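Local coordinates for uncharacterized protein (Staphylococcus aureus subsp. aureus, PDB 3H04), which is of unknown function but has an alpha/beta-hydrolase fold related to feruloyl esterases, and so is probably a serine hydrolase, at residues 6-11 and 16-21; 10-15 and 66-71. All blocks are in the same frame, centred on the assembly; numbering follows the deposited sequence.

Overall arrangement
The chain enters the fold through strand 4-9, the outermost strand at one end of the mixed sheet, turns at 10-13 and returns as strand 15-21. Contact 1 (6-11 with 16-21) closes this short hairpin by pairing the two strands. Contact 2 (10-15 with 66-71) starts from the hairpin loop itself, with Thr10 and Lys11 common to both, and spans some fifty residues to the loop between strand 60-65 and helix 75-91. The small loop of contact 1 therefore overlaps the start of the large one, and the centres of the two contacts lie about 10 Å apart. Together they fix the hairpin along its strands and at its turn; on strand 15-21, Leu16 and Pro17 also pack against Ser66.

Contact 1: residues 6-11 and 16-21; sequences YKVITK and LPYTII
One face of the Tyr18 ring is covered by Tyr6, whose CB stands 3.6 Å from the ring centroid in a CH-pi contact over the face, displaced toward the hydroxyl end. At the edge of the same ring, near its plane, Val8 CG2 approaches Tyr18 CE2 to 3.3 Å. The Tyr6 ring runs almost parallel to that of Tyr18, with planes 4° apart, but is slid so far along that the two barely overlap; the centroids are 5.2 Å apart. Tyr6 CE2 instead reaches Ile20 CG1 at 3.9 Å. The Tyr18 torsion (chi1 67°), with CG between backbone N and carbonyl carbon, brings its ring across to strand 6-9, against Tyr6 CB and Val8 CG2, and Tyr18 OH ends in a hydrogen bond to Gln92. The backbones form an antiparallel beta hairpin at the end of the alpha/beta-hydrolase sheet: Tyr6 and Tyr18 exchange two N-H...O bonds, as do Val8 and Leu16, flanking the non-hydrogen-bonded pair Lys7-Pro17. At this pair no N-H is needed across the strands, so proline is tolerated; Pro17 CA and Lys7 CA make CA-H...O contacts to Tyr6 O and Leu16 O. Val8 and Leu16 face helix 75-91, touching Ala88 and Ser85 respectively. Nearer the turn, Thr10 CG2 packs crosswise on Leu16 CD1 at 3.6 Å.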
loop_
_atom_site.group_PDB
_atom_site.type_symbol
_atom_site.label_atom_id
_atom_site.label_comp_id
_atom_site.label_asym_id
_atom_site.label_seq_id
_atom_site.Cartn_x
_atom_site.Cartn_y
_atom_site.Cartn_z
ATOM N N TYR A 6 5.202 16.703 -8.870
ATOM C CA TYR A 6 6.659 16.573 -8.844
ATOM C C TYR A 6 7.006 15.299 -9.568
ATOM O O TYR A 6 6.133 14.494 -9.883
ATOM C CB TYR A 6 7.182 16.452 -7.419
ATOM C CG TYR A 6 7.004 17.661 -6.546
ATOM C CD1 TYR A 6 8.095 18.484 -6.251
ATOM C CD2 TYR A 6 5.749 17.973 -5.987
ATOM C CE1 TYR A 6 7.947 19.601 -5.431
ATOM C CE2 TYR A 6 5.584 19.085 -5.160
ATOM C CZ TYR A 6 6.692 19.897 -4.888
ATOM O OH TYR A 6 6.550 21.028 -4.109
ATOM N N LYS A 7 8.279 15.093 -9.850
ATOM C CA LYS A 7 8.691 13.772 -10.297
ATOM C C LYS A 7 10.037 13.411 -9.715
ATOM O O LYS A 7 10.828 14.282 -9.347
ATOM C CB LYS A 7 8.688 13.666 -11.828
ATOM C CG LYS A 7 9.427 14.725 -12.517
ATOM C CD LYS A 7 9.424 14.484 -14.028
ATOM C CE LYS A 7 10.129 15.588 -14.754
ATOM N NZ LYS A 7 11.463 15.850 -14.171
ATOM N N VAL A 8 10.251 12.116 -9.586
ATOM C CA VAL A 8 11.530 11.590 -9.227
ATOM C C VAL A 8 11.975 10.811 -10.444
ATOM O O VAL A 8 11.198 10.029 -11.014
ATOM C CB VAL A 8 11.461 10.640 -8.031
ATOM C CG1 VAL A 8 12.871 10.225 -7.682
ATOM C CG2 VAL A 8 10.811 11.341 -6.811
ATOM N N ILE A 9 13.208 11.051 -10.845
ATOM C CA ILE A 9 13.828 10.379 -11.983
ATOM C C ILE A 9 14.587 9.161 -11.431
ATOM O O ILE A 9 15.480 9.330 -10.618
ATOM C CB ILE A 9 14.794 11.312 -12.716
ATOM C CG1 ILE A 9 14.065 12.497 -13.411
ATOM C CG2 ILE A 9 15.610 10.532 -13.756
ATOM C CD1 ILE A 9 12.684 12.100 -14.017
ATOM N N THR A 10 14.200 7.948 -11.830
ATOM C CA THR A 10 14.853 6.697 -11.359
ATOM C C THR A 10 16.308 6.486 -11.924
ATOM O O THR A 10 16.713 7.180 -12.889
ATOM C CB THR A 10 13.984 5.494 -11.710
ATOM O OG1 THR A 10 13.992 5.280 -13.146
ATOM C CG2 THR A 10 12.506 5.721 -11.187
ATOM N N LYS A 11 17.052 5.506 -11.385
ATOM C CA LYS A 11 18.388 5.142 -11.931
ATOM C C LYS A 11 18.336 4.825 -13.407
ATOM O O LYS A 11 19.337 5.034 -14.114
ATOM C CB LYS A 11 18.980 3.906 -11.227
ATOM C CG LYS A 11 19.782 4.189 -10.002
ATOM C CD LYS A 11 21.177 4.755 -10.318
ATOM C CE LYS A 11 21.986 5.083 -9.054
ATOM N NZ LYS A 11 23.258 5.817 -9.441
ATOM N N LEU A 16 8.877 9.003 -12.082
ATOM C CA LEU A 16 7.843 8.572 -11.154
ATOM C C LEU A 16 7.192 9.826 -10.639
ATOM O O LEU A 16 7.831 10.551 -9.897
ATOM C CB LEU A 16 8.393 7.800 -9.943
ATOM C CG LEU A 16 9.022 6.463 -10.272
ATOM C CD1 LEU A 16 9.608 5.862 -8.985
ATOM C CD2 LEU A 16 7.989 5.541 -10.969
ATOM N N PRO A 17 5.954 10.113 -11.068
ATOM C CA PRO A 17 5.281 11.312 -10.569
ATOM C C PRO A 17 4.872 11.133 -9.116
ATOM O O PRO A 17 4.672 10.006 -8.667
ATOM C CB PRO A 17 4.008 11.411 -11.439
ATOM C CG PRO A 17 3.771 9.937 -11.892
ATOM C CD PRO A 17 5.161 9.395 -12.091
ATOM N N TYR A 18 4.829 12.232 -8.380
ATOM C CA TYR A 18 4.167 12.264 -7.101
ATOM C C TYR A 18 3.519 13.624 -6.920
ATOM O O TYR A 18 3.944 14.589 -7.565
ATOM C CB TYR A 18 5.067 11.863 -5.929
ATOM C CG TYR A 18 6.199 12.787 -5.577
ATOM C CD1 TYR A 18 6.013 13.839 -4.678
ATOM C CD2 TYR A 18 7.468 12.603 -6.133
ATOM C CE1 TYR A 18 7.064 14.690 -4.332
ATOM C CE2 TYR A 18 8.516 13.462 -5.803
ATOM C CZ TYR A 18 8.293 14.481 -4.890
ATOM O OH TYR A 18 9.329 15.264 -4.552
ATOM N N THR A 19 2.440 13.641 -6.138
ATOM C CA THR A 19 1.672 14.835 -5.799
ATOM C C THR A 19 1.716 15.095 -4.305
ATOM O O THR A 19 1.701 14.168 -3.470
ATOM C CB THR A 19 0.183 14.743 -6.199
ATOM O OG1 THR A 19 -0.452 13.715 -5.405
ATOM C CG2 THR A 19 0.044 14.395 -7.662
ATOM N N ILE A 20 1.803 16.368 -3.961
ATOM C CA ILE A 20 1.735 16.802 -2.586
ATOM C C ILE A 20 0.505 17.672 -2.470
ATOM O O ILE A 20 0.349 18.649 -3.227
ATOM C CB ILE A 20 2.974 17.633 -2.166
ATOM C CG1 ILE A 20 4.258 16.802 -2.339
ATOM C CG2 ILE A 20 2.813 18.200 -0.713
ATOM C CD1 ILE A 20 5.471 17.427 -1.661
ATOM N N ILE A 21 -0.366 17.318 -1.524
ATOM C CA ILE A 21 -1.458 18.184 -1.119
ATOM C C ILE A 21 -1.071 18.757 0.228
ATOM O O ILE A 21 -0.821 17.984 1.168
ATOM C CB ILE A 21 -2.779 17.388 -0.938
ATOM C CG1 ILE A 21 -3.311 16.907 -2.287
ATOM C CG2 ILE A 21 -3.846 18.287 -0.180
ATOM C CD1 ILE A 21 -4.115 15.628 -2.224
#

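Contact 2: residues 10-15 and 66-71; sequences TKDAFA and SYRLLP
Arg68 extends from its loop toward the hairpin loop, where Phe14 and Asp12 receive it. From CB, pointing toward the hairpin loop, the chain leads to CG, which lies over one face of the Phe14 ring, 3.7 Å from Phe14 CE2. Next, Arg68 CD sits above the middle of that ring, 3.6 Å from its centroid, a CH-pi contact. A bend at chi3 (-75°) then lays the guanidinium flat along the aromatic side chain. NE passes near Phe14 CD2 and makes a salt bridge with Asp81 of helix 75-91. The guanidinium and ring planes differ by 12°, and the stack runs back along Phe14 until Phe14 CB lies 3.5 Å from Arg68 NH1. At the tip, the two terminal nitrogens grip the carboxylate end-on: Arg68 NH1 bonds Asp12 OD2 at 2.7 Å, nearly straight at 177°, and Arg68 NH2 bonds Asp12 OD1 at 2.8 Å. Both oxygens use their syn lone pairs, and the two flat groups are nearly coplanar. Asp12 OD1 accepts a second hydrogen bond, from Thr10 OG1, which arrives from above the carboxylate plane and in turn accepts from Phe14 N at 2.9 Å. Thr10 thus helps position the carboxylate, and with Asp12 and Asp81 both at its guanidinium, the positive charge of Arg68 is probably well balanced. Ala13 N to Thr10 O closes the type I turn, and Thr10 N to Phe14 O joins the residues at its base. Here a bidentate Arg-Asp salt bridge combined with a guanidinium-aromatic stack ties the loop of the first beta hairpin, with its type I turn, to the loop after strand 60-65 in an alpha/beta-hydrolase fold.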
loop_
_atom_site.group_PDB
_atom_site.type_symbol
_atom_site.label_atom_id
_atom_site.label_comp_id
_atom_site.label_asym_id
_atom_site.label_seq_id
_atom_site.Cartn_x
_atom_site.Cartn_y
_atom_site.Cartn_z
ATOM N N THR A 10 14.200 7.948 -11.830
ATOM C CA THR A 10 14.853 6.697 -11.359
ATOM C C THR A 10 16.308 6.486 -11.924
ATOM O O THR A 10 16.713 7.180 -12.889
ATOM C CB THR A 10 13.984 5.494 -11.710
ATOM O OG1 THR A 10 13.992 5.280 -13.146
ATOM C CG2 THR A 10 12.506 5.721 -11.187
ATOM N N LYS A 11 17.052 5.506 -11.385
ATOM C CA LYS A 11 18.388 5.142 -11.931
ATOM C C LYS A 11 18.336 4.825 -13.407
ATOM O O LYS A 11 19.337 5.034 -14.114
ATOM C CB LYS A 11 18.980 3.906 -11.227
ATOM C CG LYS A 11 19.782 4.189 -10.002
ATOM C CD LYS A 11 21.177 4.755 -10.318
ATOM C CE LYS A 11 21.986 5.083 -9.054
ATOM N NZ LYS A 11 23.258 5.817 -9.441
ATOM N N ASP A 12 17.227 4.215 -13.850
ATOM C CA ASP A 12 17.023 3.917 -15.240
ATOM C C ASP A 12 16.295 5.006 -16.036
ATOM O O ASP A 12 15.875 4.747 -17.133
ATOM C CB ASP A 12 16.400 2.519 -15.461
ATOM C CG ASP A 12 15.002 2.375 -14.904
ATOM O OD1 ASP A 12 14.737 2.769 -13.750
ATOM O OD2 ASP A 12 14.158 1.788 -15.594
ATOM N N ALA A 13 16.231 6.222 -15.517
ATOM C CA ALA A 13 15.773 7.384 -16.279
ATOM C C ALA A 13 14.266 7.356 -16.494
ATOM O O ALA A 13 13.790 7.917 -17.473
ATOM C CB ALA A 13 16.508 7.486 -17.612
ATOM N N PHE A 14 13.534 6.706 -15.581
ATOM C CA PHE A 14 12.066 6.632 -15.647
ATOM C C PHE A 14 11.490 7.689 -14.729
ATOM O O PHE A 14 11.977 7.832 -13.598
ATOM C CB PHE A 14 11.524 5.247 -15.230
ATOM C CG PHE A 14 10.041 5.074 -15.516
ATOM C CD1 PHE A 14 9.596 4.563 -16.739
ATOM C CD2 PHE A 14 9.094 5.448 -14.560
ATOM C CE1 PHE A 14 8.251 4.438 -17.014
ATOM C CE2 PHE A 14 7.719 5.320 -14.828
ATOM C CZ PHE A 14 7.307 4.825 -16.044
ATOM N N ALA A 15 10.469 8.420 -15.178
ATOM C CA ALA A 15 9.825 9.426 -14.318
ATOM C C ALA A 15 8.754 8.798 -13.404
ATOM O O ALA A 15 7.862 8.055 -13.873
ATOM C CB ALA A 15 9.250 10.607 -15.176
ATOM N N SER A 66 4.015 7.192 -6.670
ATOM C CA SER A 66 3.786 6.233 -7.746
ATOM C C SER A 66 4.943 5.265 -7.851
ATOM O O SER A 66 6.068 5.575 -7.415
ATOM C CB SER A 66 3.566 6.980 -9.055
ATOM O OG SER A 66 2.332 7.719 -8.937
ATOM N N TYR A 67 4.650 4.076 -8.387
ATOM C CA TYR A 67 5.671 3.075 -8.665
ATOM C C TYR A 67 5.224 2.302 -9.904
ATOM O O TYR A 67 4.033 2.239 -10.184
ATOM C CB TYR A 67 5.841 2.119 -7.471
ATOM C CG TYR A 67 4.553 1.507 -7.018
ATOM C CD1 TYR A 67 4.111 0.297 -7.564
ATOM C CD2 TYR A 67 3.773 2.102 -6.046
ATOM C CE1 TYR A 67 2.908 -0.276 -7.144
ATOM C CE2 TYR A 67 2.574 1.526 -5.606
ATOM C CZ TYR A 67 2.166 0.334 -6.168
ATOM O OH TYR A 67 0.981 -0.208 -5.790
ATOM N N ARG A 68 6.180 1.698 -10.609
ATOM C CA ARG A 68 5.862 0.872 -11.780
ATOM C C ARG A 68 5.169 -0.428 -11.341
ATOM O O ARG A 68 5.473 -1.020 -10.317
ATOM C CB ARG A 68 7.122 0.665 -12.630
ATOM C CG ARG A 68 7.472 1.907 -13.472
ATOM C CD ARG A 68 8.831 1.778 -14.159
ATOM N NE ARG A 68 9.942 1.962 -13.233
ATOM C CZ ARG A 68 11.214 1.958 -13.618
ATOM N NH1 ARG A 68 11.531 1.741 -14.904
ATOM N NH2 ARG A 68 12.166 2.151 -12.735
ATOM N N LEU A 69 4.187 -0.861 -12.103
ATOM C CA LEU A 69 3.409 -2.010 -11.725
ATOM C C LEU A 69 3.915 -3.334 -12.261
ATOM O O LEU A 69 4.553 -3.404 -13.344
ATOM C CB LEU A 69 1.976 -1.789 -12.205
ATOM C CG LEU A 69 1.291 -0.515 -11.697
ATOM C CD1 LEU A 69 -0.028 -0.210 -12.483
ATOM C CD2 LEU A 69 1.072 -0.481 -10.175
ATOM N N LEU A 70 3.575 -4.407 -11.540
ATOM C CA LEU A 70 3.656 -5.754 -12.127
ATOM C C LEU A 70 2.576 -5.898 -13.203
ATOM O O LEU A 70 1.548 -5.274 -13.108
ATOM C CB LEU A 70 3.478 -6.840 -11.085
ATOM C CG LEU A 70 4.225 -6.811 -9.759
ATOM C CD1 LEU A 70 3.512 -7.851 -8.903
ATOM C CD2 LEU A 70 5.677 -7.122 -9.940
ATOM N N PRO A 71 2.795 -6.750 -14.223
ATOM C CA PRO A 71 3.939 -7.639 -14.394
ATOM C C PRO A 71 5.042 -7.088 -15.291
ATOM O O PRO A 71 5.982 -7.800 -15.599
ATOM C CB PRO A 71 3.287 -8.847 -15.061
ATOM C CG PRO A 71 2.291 -8.206 -16.006
ATOM C CD PRO A 71 1.704 -7.080 -15.161
#